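Local coordinates for transcriptional activator PlcR protein (Bacillus thuringiensis, PDB 3U3W) that activates transcription of virulence genes by binding DNA through a helix-turn-helix domain, in response to the quorum-sensing signal peptide PapR, at residues Q31-R36 against G40-S45. Residues are numbered along the deposited sequence; the frame is centred on the assembly and turned at random.
Sequences QSEVSR and GAVYPS. With nucleotides of chain F; nucleotides of chain E.
A weak backbone bond, A41 N to R36 O at 3.2 Å and bent to 134°, ties the start of the loop 40-45 to the last turn of the helix carrying Q31-R36; the same carbonyl oxygen also accepts a hydrogen bond from S39 OG. G40, at positive phi, follows the helix in a Schellman motif.

Side chains meet mainly where V42 turns back toward the helix. Its CG1 lies about 3.5 Å from E33 OE2, an approximate contact because that carboxylate oxygen is modelled too close to the phosphate of DT12 of chain F. V42 CG2 is 3.7 Å from the methyl C7 of DT12 of chain F. R36 CD lies 3.8 Å from C7 of DT12 of chain F, so a valine branch and an arginine methylene both touch this methyl. E33 CG stands anti to the backbone N (chi1 179°), and the chain then bends at chi2, which carries the carboxylate alongside the sugar of DT12 of chain F and close to the backbone linking it to DT11 of chain F.

Base recognition belongs to the helix. Q31 OE1 accepts a nearly straight bond (172°) from N6 of DA3 of chain E, while Q21 weakly holds its NE2. R36 runs extended past the thymine methyl, and its NH2 bonds N7 and O6 of a guanine; S32 OG bonds a cytosine N4.

Phosphates are gripped from both segments, on the two DNA strands. S35 OG donates to OP2 of DA3 of chain E, and Y43 N reaches OP1 of DT11 of chain F at 2.8 Å. S45 OG gives a short bond, 2.5 Å, to OP1 of DT12 of chain F, with its backbone N bonding OP2 weakly.

Helix 31-38 is thus the recognition helix of an XRE-type helix-turn-helix domain, set in the major groove, with the following loop fastened to the DNA backbone.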
ATOM      1  N   GLN A  31     -10.409  27.092 -21.245  1.00 44.75           N
ATOM      2  CA  GLN A  31      -8.959  27.003 -21.367  1.00 56.31           C
ATOM      3  C   GLN A  31      -8.260  28.131 -20.592  1.00 49.81           C
ATOM      4  O   GLN A  31      -7.167  27.935 -20.063  1.00 45.62           O
ATOM      5  CB  GLN A  31      -8.508  26.955 -22.836  1.00 50.94           C
ATOM      6  CG  GLN A  31      -8.421  28.302 -23.530  1.00 49.29           C
ATOM      7  CD  GLN A  31      -7.100  29.008 -23.311  1.00 61.29           C
ATOM      8  OE1 GLN A  31      -7.057  30.227 -23.147  1.00 66.96           O
ATOM      9  NE2 GLN A  31      -6.010  28.248 -23.319  1.00 66.80           N
ATOM     10  N   SER A  32      -8.905  29.294 -20.519  1.00 45.42           N
ATOM     11  CA  SER A  32      -8.346  30.454 -19.826  1.00 52.68           C
ATOM     12  C   SER A  32      -8.215  30.237 -18.310  1.00 54.42           C
ATOM     13  O   SER A  32      -7.344  30.830 -17.662  1.00 49.73           O
ATOM     14  CB  SER A  32      -9.178  31.711 -20.105  1.00 47.68           C
ATOM     15  OG  SER A  32     -10.456  31.627 -19.503  1.00 50.95           O
ATOM     16  N   GLU A  33      -9.080  29.391 -17.753  1.00 43.31           N
ATOM     17  CA  GLU A  33      -9.000  29.037 -16.336  1.00 45.23           C
ATOM     18  C   GLU A  33      -7.830  28.091 -16.069  1.00 49.72           C
ATOM     19  O   GLU A  33      -7.193  28.174 -15.026  1.00 45.76           O
ATOM     20  CB  GLU A  33     -10.309  28.406 -15.855  1.00 42.94           C
ATOM     21  CG  GLU A  33     -10.326  27.988 -14.393  1.00 38.04           C
ATOM     22  CD  GLU A  33     -10.303  29.168 -13.432  1.00 58.96           C
ATOM     23  OE1 GLU A  33     -10.161  30.321 -13.898  1.00 41.91           O
ATOM     24  OE2 GLU A  33     -10.424  28.936 -12.205  1.00 60.40           O
ATOM     25  N   VAL A  34      -7.556  27.190 -17.010  1.00 46.84           N
ATOM     26  CA  VAL A  34      -6.341  26.388 -16.956  1.00 43.11           C
ATOM     27  C   VAL A  34      -5.124  27.318 -16.957  1.00 46.24           C
ATOM     28  O   VAL A  34      -4.222  27.170 -16.136  1.00 39.23           O
ATOM     29  CB  VAL A  34      -6.262  25.381 -18.130  1.00 46.40           C
ATOM     30  CG1 VAL A  34      -4.813  24.934 -18.376  1.00 42.74           C
ATOM     31  CG2 VAL A  34      -7.163  24.194 -17.852  1.00 40.72           C
ATOM     32  N   SER A  35      -5.111  28.287 -17.870  1.00 46.63           N
ATOM     33  CA  SER A  35      -4.043  29.286 -17.902  1.00 46.00           C
ATOM     34  C   SER A  35      -3.859  29.952 -16.534  1.00 46.33           C
ATOM     35  O   SER A  35      -2.742  30.061 -16.034  1.00 46.38           O
ATOM     36  CB  SER A  35      -4.319  30.349 -18.971  1.00 43.10           C
ATOM     37  OG  SER A  35      -3.266  31.300 -19.037  1.00 32.43           O
ATOM     38  N   ARG A  36      -4.960  30.388 -15.930  1.00 43.30           N
ATOM     39  CA  ARG A  36      -4.885  31.090 -14.663  1.00 47.18           C
ATOM     40  C   ARG A  36      -4.478  30.165 -13.515  1.00 50.52           C
ATOM     41  O   ARG A  36      -3.807  30.595 -12.580  1.00 49.25           O
ATOM     42  CB  ARG A  36      -6.201  31.806 -14.351  1.00 45.66           C
ATOM     43  CG  ARG A  36      -6.480  33.033 -15.213  1.00 50.92           C
ATOM     44  CD  ARG A  36      -7.562  33.880 -14.565  1.00 57.00           C
ATOM     45  NE  ARG A  36      -8.326  34.674 -15.521  1.00 58.90           N
ATOM     46  CZ  ARG A  36      -8.045  35.933 -15.835  1.00 68.00           C
ATOM     47  NH1 ARG A  36      -7.005  36.543 -15.279  1.00 76.03           N
ATOM     48  NH2 ARG A  36      -8.804  36.579 -16.705  1.00 63.85           N
ATOM     49  N   GLY A  40      -0.674  30.479 -11.205  1.00 43.26           N
ATOM     50  CA  GLY A  40      -0.723  30.628  -9.765  1.00 49.93           C
ATOM     51  C   GLY A  40      -1.723  31.659  -9.279  1.00 44.09           C
ATOM     52  O   GLY A  40      -1.827  31.911  -8.083  1.00 55.26           O
ATOM     53  N   ALA A  41      -2.472  32.248 -10.206  1.00 46.73           N
ATOM     54  CA  ALA A  41      -3.387  33.347  -9.894  1.00 47.14           C
ATOM     55  C   ALA A  41      -4.656  32.865  -9.209  1.00 55.99           C
ATOM     56  O   ALA A  41      -5.467  33.660  -8.736  1.00 69.91           O
ATOM     57  CB  ALA A  41      -3.747  34.105 -11.168  1.00 51.52           C
ATOM     58  N   VAL A  42      -4.823  31.555  -9.152  1.00 47.19           N
ATOM     59  CA  VAL A  42      -6.074  30.995  -8.712  1.00 48.09           C
ATOM     60  C   VAL A  42      -5.875  29.607  -8.117  1.00 45.26           C
ATOM     61  O   VAL A  42      -5.053  28.832  -8.593  1.00 41.77           O
ATOM     62  CB  VAL A  42      -7.062  30.940  -9.902  1.00 49.94           C
ATOM     63  CG1 VAL A  42      -7.860  29.663  -9.881  1.00 41.00           C
ATOM     64  CG2 VAL A  42      -7.969  32.163  -9.898  1.00 44.21           C
ATOM     65  N   TYR A  43      -6.611  29.319  -7.052  1.00 39.61           N
ATOM     66  CA  TYR A  43      -6.787  27.953  -6.590  1.00 49.97           C
ATOM     67  C   TYR A  43      -8.012  27.382  -7.299  1.00 52.63           C
ATOM     68  O   TYR A  43      -9.051  28.040  -7.369  1.00 50.34           O
ATOM     69  CB  TYR A  43      -7.037  27.915  -5.082  1.00 54.82           C
ATOM     70  CG  TYR A  43      -5.807  28.016  -4.206  1.00 70.79           C
ATOM     71  CD1 TYR A  43      -4.523  27.986  -4.746  1.00 62.63           C
ATOM     72  CD2 TYR A  43      -5.935  28.120  -2.826  1.00 71.43           C
ATOM     73  CE1 TYR A  43      -3.406  28.075  -3.930  1.00 69.68           C
ATOM     74  CE2 TYR A  43      -4.832  28.204  -2.007  1.00 76.68           C
ATOM     75  CZ  TYR A  43      -3.569  28.185  -2.556  1.00 79.61           C
ATOM     76  OH  TYR A  43      -2.478  28.275  -1.711  1.00 72.65           O
ATOM     77  N   PRO A  44      -7.901  26.156  -7.825  1.00 36.23           N
ATOM     78  CA  PRO A  44      -9.053  25.543  -8.489  1.00 45.36           C
ATOM     79  C   PRO A  44     -10.000  24.880  -7.489  1.00 41.65           C
ATOM     80  O   PRO A  44      -9.562  24.431  -6.435  1.00 44.69           O
ATOM     81  CB  PRO A  44      -8.405  24.488  -9.391  1.00 40.16           C
ATOM     82  CG  PRO A  44      -7.189  24.060  -8.619  1.00 51.37           C
ATOM     83  CD  PRO A  44      -6.694  25.314  -7.914  1.00 51.37           C
ATOM     84  N   SER A  45     -11.286  24.832  -7.825  1.00 45.70           N
ATOM     85  CA  SER A  45     -12.281  24.123  -7.016  1.00 56.24           C
ATOM     86  C   SER A  45     -12.143  22.604  -7.132  1.00 41.50           C
ATOM     87  O   SER A  45     -11.415  22.098  -7.988  1.00 38.85           O
ATOM     88  CB  SER A  45     -13.702  24.544  -7.408  1.00 46.39           C
ATOM     89  OG  SER A  45     -13.687  25.486  -8.469  1.00 64.68           O
TER
ATOM     90  P    DT F  12     -11.968  28.039  -9.979  1.00 53.43           P
ATOM     91  OP1  DT F  12     -12.907  27.848  -8.860  1.00 75.04           O
ATOM     92  OP2  DT F  12     -11.214  26.894 -10.514  1.00 58.54           O
ATOM     93  O5'  DT F  12     -12.765  28.686 -11.202  1.00 61.70           O
ATOM     94  C5'  DT F  12     -14.147  28.383 -11.347  1.00 52.71           C
ATOM     95  C4'  DT F  12     -14.758  29.156 -12.500  1.00 49.22           C
ATOM     96  O4'  DT F  12     -14.546  30.579 -12.312  1.00 54.00           O
ATOM     97  C3'  DT F  12     -14.229  28.813 -13.896  1.00 49.66           C
ATOM     98  O3'  DT F  12     -15.332  28.191 -14.574  1.00 48.44           O
ATOM     99  C2'  DT F  12     -13.763  30.156 -14.487  1.00 45.79           C
ATOM    100  C1'  DT F  12     -14.468  31.178 -13.590  1.00 52.38           C
ATOM    101  N1   DT F  12     -13.795  32.495 -13.415  1.00 58.86           N
ATOM    102  C2   DT F  12     -14.479  33.638 -13.762  1.00 56.29           C
ATOM    103  O2   DT F  12     -15.604  33.625 -14.218  1.00 59.73           O
ATOM    104  N3   DT F  12     -13.793  34.806 -13.554  1.00 57.41           N
ATOM    105  C4   DT F  12     -12.520  34.946 -13.043  1.00 54.95           C
ATOM    106  O4   DT F  12     -12.003  36.047 -12.903  1.00 55.76           O
ATOM    107  C5   DT F  12     -11.853  33.711 -12.693  1.00 59.38           C
ATOM    108  C7   DT F  12     -10.462  33.723 -12.122  1.00 48.27           C
ATOM    109  C6   DT F  12     -12.518  32.561 -12.891  1.00 57.38           C
ATOM    110  P    DT F  11      -8.967  32.280  -5.787  1.00 52.87           P
ATOM    111  OP1  DT F  11      -8.207  31.042  -5.525  1.00 54.74           O
ATOM    112  OP2  DT F  11      -8.323  33.410  -6.484  1.00 55.59           O
ATOM    113  O5'  DT F  11     -10.294  31.932  -6.632  1.00 47.68           O
ATOM    114  C5'  DT F  11     -10.988  30.686  -6.534  1.00 53.12           C
ATOM    115  C4'  DT F  11     -11.962  30.525  -7.695  1.00 53.54           C
ATOM    116  O4'  DT F  11     -12.770  31.722  -7.711  1.00 51.21           O
ATOM    117  C3'  DT F  11     -11.341  30.488  -9.091  1.00 53.55           C
ATOM    118  O3'  DT F  11     -10.905  29.171  -9.552  1.00 63.31           O
ATOM    119  C2'  DT F  11     -12.376  31.142  -9.995  1.00 58.88           C
ATOM    120  C1'  DT F  11     -13.212  31.969  -9.028  1.00 55.50           C
ATOM    121  N1   DT F  11     -13.152  33.422  -9.289  1.00 60.79           N
ATOM    122  C2   DT F  11     -14.136  33.942 -10.095  1.00 58.35           C
ATOM    123  O2   DT F  11     -15.023  33.259 -10.579  1.00 54.59           O
ATOM    124  N3   DT F  11     -14.040  35.293 -10.302  1.00 65.61           N
ATOM    125  C4   DT F  11     -13.082  36.148  -9.793  1.00 64.94           C
ATOM    126  O4   DT F  11     -13.101  37.346 -10.045  1.00 59.89           O
ATOM    127  C5   DT F  11     -12.073  35.532  -8.962  1.00 59.36           C
ATOM    128  C7   DT F  11     -10.980  36.368  -8.365  1.00 50.22           C
ATOM    129  C6   DT F  11     -12.152  34.209  -8.752  1.00 48.83           C
TER
ATOM    130  P    DA E   3       0.039  31.421 -20.553  1.00 51.25           P
ATOM    131  OP1  DA E   3       1.392  31.692 -19.990  1.00 43.06           O
ATOM    132  OP2  DA E   3      -0.888  30.501 -19.865  1.00 44.63           O
ATOM    133  O5'  DA E   3      -0.641  32.845 -20.737  1.00 61.99           O
ATOM    134  C5'  DA E   3       0.036  33.798 -21.537  1.00 47.54           C
ATOM    135  C4'  DA E   3      -0.679  35.128 -21.444  1.00 50.61           C
ATOM    136  O4'  DA E   3      -1.875  35.110 -22.252  1.00 58.93           O
ATOM    137  C3'  DA E   3      -1.135  35.531 -20.055  1.00 45.48           C
ATOM    138  O3'  DA E   3      -0.916  36.920 -20.003  1.00 55.62           O
ATOM    139  C2'  DA E   3      -2.616  35.164 -20.023  1.00 43.92           C
ATOM    140  C1'  DA E   3      -3.023  35.378 -21.473  1.00 57.65           C
ATOM    141  N9   DA E   3      -4.074  34.504 -22.004  1.00 59.91           N
ATOM    142  C8   DA E   3      -4.247  33.162 -21.809  1.00 57.19           C
ATOM    143  N7   DA E   3      -5.283  32.659 -22.448  1.00 56.21           N
ATOM    144  C5   DA E   3      -5.827  33.744 -23.112  1.00 60.16           C
ATOM    145  C6   DA E   3      -6.942  33.883 -23.969  1.00 61.30           C
ATOM    146  N6   DA E   3      -7.756  32.877 -24.320  1.00 48.22           N
ATOM    147  N1   DA E   3      -7.199  35.118 -24.449  1.00 56.54           N
ATOM    148  C2   DA E   3      -6.397  36.130 -24.108  1.00 63.57           C
ATOM    149  N3   DA E   3      -5.320  36.120 -23.327  1.00 61.41           N
ATOM    150  C4   DA E   3      -5.090  34.886 -22.852  1.00 64.12           C
TER